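Local coordinates for DUF1904 domain-containing protein (Vibrio cholerae O1 biovar eltor str. N16961, PDB 1U9D), which is of unknown function but belongs to the DUF1904 family, which is grouped with macrophage migration inhibitory factor (MIF) relatives, at residues V70-F75 with Q87-Q92. Residues are numbered along the deposited sequence; the frame is centred on the assembly and turned at random.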
ATOM      1  N   VAL A  70      -2.468   9.644 -22.780  1.00 17.29           N
ATOM      2  CA  VAL A  70      -3.270   9.361 -21.610  1.00 18.12           C
ATOM      3  C   VAL A  70      -2.817  10.359 -20.556  1.00 17.81           C
ATOM      4  O   VAL A  70      -1.624  10.427 -20.244  1.00 16.58           O
ATOM      5  CB  VAL A  70      -3.044   7.948 -21.089  1.00 18.43           C
ATOM      6  CG1 VAL A  70      -3.909   7.693 -19.844  1.00 19.75           C
ATOM      7  CG2 VAL A  70      -3.318   6.931 -22.185  1.00 21.09           C
ATOM      8  N   GLU A  71      -3.751  11.152 -20.056  1.00 17.27           N
ATOM      9  CA  GLU A  71      -3.502  12.077 -18.978  1.00 18.52           C
ATOM     10  C   GLU A  71      -3.988  11.380 -17.727  1.00 18.46           C
ATOM     11  O   GLU A  71      -5.062  10.776 -17.751  1.00 18.57           O
ATOM     12  CB  GLU A  71      -4.305  13.346 -19.145  1.00 19.50           C
ATOM     13  CG  GLU A  71      -3.806  14.323 -20.185  1.00 25.99           C
ATOM     14  CD  GLU A  71      -4.724  15.527 -20.287  1.00 32.39           C
ATOM     15  OE1 GLU A  71      -5.957  15.341 -20.203  1.00 36.55           O
ATOM     16  OE2 GLU A  71      -4.219  16.652 -20.421  1.00 37.73           O
ATOM     17  N   VAL A  72      -3.208  11.447 -16.660  1.00 17.28           N
ATOM     18  CA  VAL A  72      -3.587  10.819 -15.383  1.00 16.22           C
ATOM     19  C   VAL A  72      -3.668  11.958 -14.400  1.00 16.57           C
ATOM     20  O   VAL A  72      -2.667  12.608 -14.105  1.00 15.38           O
ATOM     21  CB  VAL A  72      -2.587   9.792 -14.927  1.00 15.85           C
ATOM     22  CG1 VAL A  72      -2.969   9.202 -13.579  1.00 14.10           C
ATOM     23  CG2 VAL A  72      -2.438   8.683 -15.962  1.00 17.01           C
ATOM     24  N   LEU A  73      -4.868  12.271 -13.941  1.00 15.83           N
ATOM     25  CA  LEU A  73      -5.033  13.293 -12.937  1.00 17.13           C
ATOM     26  C   LEU A  73      -5.134  12.561 -11.617  1.00 16.60           C
ATOM     27  O   LEU A  73      -5.967  11.673 -11.469  1.00 17.32           O
ATOM     28  CB  LEU A  73      -6.266  14.127 -13.178  1.00 17.61           C
ATOM     29  CG  LEU A  73      -6.089  15.048 -14.377  1.00 23.41           C
ATOM     30  CD1 LEU A  73      -6.558  14.360 -15.626  1.00 27.63           C
ATOM     31  CD2 LEU A  73      -6.828  16.382 -14.142  1.00 28.98           C
ATOM     32  N   TRP A  74      -4.244  12.866 -10.687  1.00 16.07           N
ATOM     33  CA  TRP A  74      -4.224  12.087  -9.444  1.00 16.03           C
ATOM     34  C   TRP A  74      -3.604  12.831  -8.286  1.00 15.42           C
ATOM     35  O   TRP A  74      -3.105  13.901  -8.476  1.00 15.62           O
ATOM     36  CB  TRP A  74      -3.502  10.765  -9.694  1.00 15.75           C
ATOM     37  CG  TRP A  74      -2.002  10.862  -9.875  1.00 16.17           C
ATOM     38  CD1 TRP A  74      -1.252  11.975 -10.162  1.00 17.94           C
ATOM     39  CD2 TRP A  74      -1.082   9.777  -9.797  1.00 18.25           C
ATOM     40  NE1 TRP A  74       0.081  11.642 -10.238  1.00 19.36           N
ATOM     41  CE2 TRP A  74       0.209  10.297 -10.012  1.00 19.37           C
ATOM     42  CE3 TRP A  74      -1.221   8.406  -9.552  1.00 22.51           C
ATOM     43  CZ2 TRP A  74       1.343   9.502  -9.991  1.00 23.19           C
ATOM     44  CZ3 TRP A  74      -0.097   7.618  -9.525  1.00 24.35           C
ATOM     45  CH2 TRP A  74       1.169   8.168  -9.753  1.00 21.80           C
ATOM     46  N   PHE A  75      -3.616  12.259  -7.087  1.00 16.25           N
ATOM     47  CA  PHE A  75      -2.961  12.914  -5.940  1.00 17.07           C
ATOM     48  C   PHE A  75      -1.463  12.727  -5.871  1.00 19.28           C
ATOM     49  O   PHE A  75      -0.782  13.370  -5.046  1.00 19.97           O
ATOM     50  CB  PHE A  75      -3.552  12.412  -4.617  1.00 16.59           C
ATOM     51  CG  PHE A  75      -4.982  12.785  -4.409  1.00 14.93           C
ATOM     52  CD1 PHE A  75      -5.428  14.039  -4.710  1.00 12.90           C
ATOM     53  CD2 PHE A  75      -5.879  11.872  -3.850  1.00 17.26           C
ATOM     54  CE1 PHE A  75      -6.754  14.399  -4.492  1.00 16.86           C
ATOM     55  CE2 PHE A  75      -7.202  12.227  -3.615  1.00 18.33           C
ATOM     56  CZ  PHE A  75      -7.644  13.474  -3.954  1.00 18.08           C
ATOM     57  N   GLN A  87       4.559   2.536 -17.379  1.00 22.12           N
ATOM     58  CA  GLN A  87       4.951   1.338 -18.131  1.00 23.83           C
ATOM     59  C   GLN A  87       3.778   0.373 -18.381  1.00 23.55           C
ATOM     60  O   GLN A  87       3.644  -0.143 -19.490  1.00 23.69           O
ATOM     61  CB  GLN A  87       6.137   0.642 -17.477  1.00 25.39           C
ATOM     62  CG  GLN A  87       6.922  -0.316 -18.401  1.00 30.24           C
ATOM     63  CD  GLN A  87       7.542   0.393 -19.611  1.00 35.83           C
ATOM     64  OE1 GLN A  87       8.534   1.118 -19.469  1.00 39.69           O
ATOM     65  NE2 GLN A  87       6.942   0.202 -20.799  1.00 38.58           N
ATOM     66  N   VAL A  88       2.902   0.185 -17.400  1.00 23.27           N
ATOM     67  CA  VAL A  88       1.705  -0.665 -17.569  1.00 23.27           C
ATOM     68  C   VAL A  88       0.756  -0.147 -18.661  1.00 22.08           C
ATOM     69  O   VAL A  88       0.331  -0.887 -19.553  1.00 22.88           O
ATOM     70  CB  VAL A  88       0.912  -0.798 -16.256  1.00 23.74           C
ATOM     71  CG1 VAL A  88      -0.473  -1.457 -16.515  1.00 24.31           C
ATOM     72  CG2 VAL A  88       1.714  -1.573 -15.225  1.00 23.97           C
ATOM     73  N   ILE A  89       0.454   1.145 -18.609  1.00 21.25           N
ATOM     74  CA  ILE A  89      -0.442   1.769 -19.564  1.00 20.83           C
ATOM     75  C   ILE A  89       0.158   1.643 -20.953  1.00 20.92           C
ATOM     76  O   ILE A  89      -0.522   1.332 -21.899  1.00 20.30           O
ATOM     77  CB  ILE A  89      -0.674   3.261 -19.210  1.00 20.72           C
ATOM     78  CG1 ILE A  89      -1.505   3.387 -17.934  1.00 19.96           C
ATOM     79  CG2 ILE A  89      -1.398   3.970 -20.324  1.00 20.98           C
ATOM     80  CD1 ILE A  89      -1.606   4.840 -17.376  1.00 21.13           C
ATOM     81  N   THR A  90       1.455   1.893 -21.066  1.00 21.34           N
ATOM     82  CA  THR A  90       2.108   1.869 -22.353  1.00 22.46           C
ATOM     83  C   THR A  90       2.076   0.491 -22.978  1.00 23.48           C
ATOM     84  O   THR A  90       1.712   0.342 -24.152  1.00 24.36           O
ATOM     85  CB  THR A  90       3.540   2.376 -22.189  1.00 23.16           C
ATOM     86  OG1 THR A  90       3.483   3.738 -21.733  1.00 23.13           O
ATOM     87  CG2 THR A  90       4.239   2.446 -23.520  1.00 23.96           C
ATOM     88  N   ASP A  91       2.392  -0.504 -22.168  1.00 24.90           N
ATOM     89  CA  ASP A  91       2.399  -1.901 -22.575  1.00 26.60           C
ATOM     90  C   ASP A  91       1.026  -2.413 -23.011  1.00 26.31           C
ATOM     91  O   ASP A  91       0.908  -3.061 -24.053  1.00 26.72           O
ATOM     92  CB  ASP A  91       3.017  -2.759 -21.461  1.00 27.12           C
ATOM     93  CG  ASP A  91       4.549  -2.663 -21.438  1.00 33.24           C
ATOM     94  OD1 ASP A  91       5.126  -2.133 -22.425  1.00 40.63           O
ATOM     95  OD2 ASP A  91       5.270  -3.077 -20.491  1.00 40.23           O
ATOM     96  N   GLN A  92      -0.029  -2.076 -22.284  1.00 25.64           N
ATOM     97  CA  GLN A  92      -1.368  -2.449 -22.724  1.00 25.69           C
ATOM     98  C   GLN A  92      -1.799  -1.784 -24.027  1.00 26.01           C
ATOM     99  O   GLN A  92      -2.328  -2.446 -24.925  1.00 25.90           O
ATOM    100  CB  GLN A  92      -2.366  -2.170 -21.616  1.00 26.03           C
ATOM    101  CG  GLN A  92      -2.095  -3.067 -20.414  1.00 27.90           C
ATOM    102  CD  GLN A  92      -3.339  -3.462 -19.660  1.00 31.08           C
ATOM    103  OE1 GLN A  92      -3.244  -4.113 -18.617  1.00 34.44           O
ATOM    104  NE2 GLN A  92      -4.500  -3.053 -20.152  1.00 31.72           N
TER
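Ile89, which packs on Val70 and Val72, sits in a helical turn held by two backbone hydrogen bonds, 3.0 Å from Asp91 N to Gln87 O and 3.0 Å from Gln92 N to Val88 O. No hydrogen bond crosses to the strand; the meeting is made by methyl groups. The two branches of Ile89 share the work. Its CG2 meets Val70 CG2 tip to tip at 4.0 Å, while the longer arm, extended at chi2 171°, carries CD1 slantwise past Val72 to come 4.2 Å from Val72 CG2. Both valines have CG1 anti to the backbone N (chi1 180° in Val70, 178° in Val72), which leaves CG2 beside that nitrogen as the methyl offered to the helix. The other methyl of Val72 has a separate partner: CG1 lies 4.0 Å above one face of the Trp74 ring, displaced toward its rim, and that ring in turn meets Phe107. Leu19 and Val105, from the strands flanking 69-74, also touch Ile89, so its side chain is shared among three strands. Between the two valines, Glu71 pairs its carboxylate with Arg22 in a salt bridge rather than with the helix segment. The contact joins the first strand of the beta-alpha-beta unit made by 69-74, 79-97 and 104-109 to its connecting helix, in an alpha/beta arrangement consistent with the MIF clan. With three buried aliphatic residues and approaches of 4.0 Å or more, the segments are held together by hydrophobic burial and dispersion, and no polar bond between these two segments fixes their relative placement.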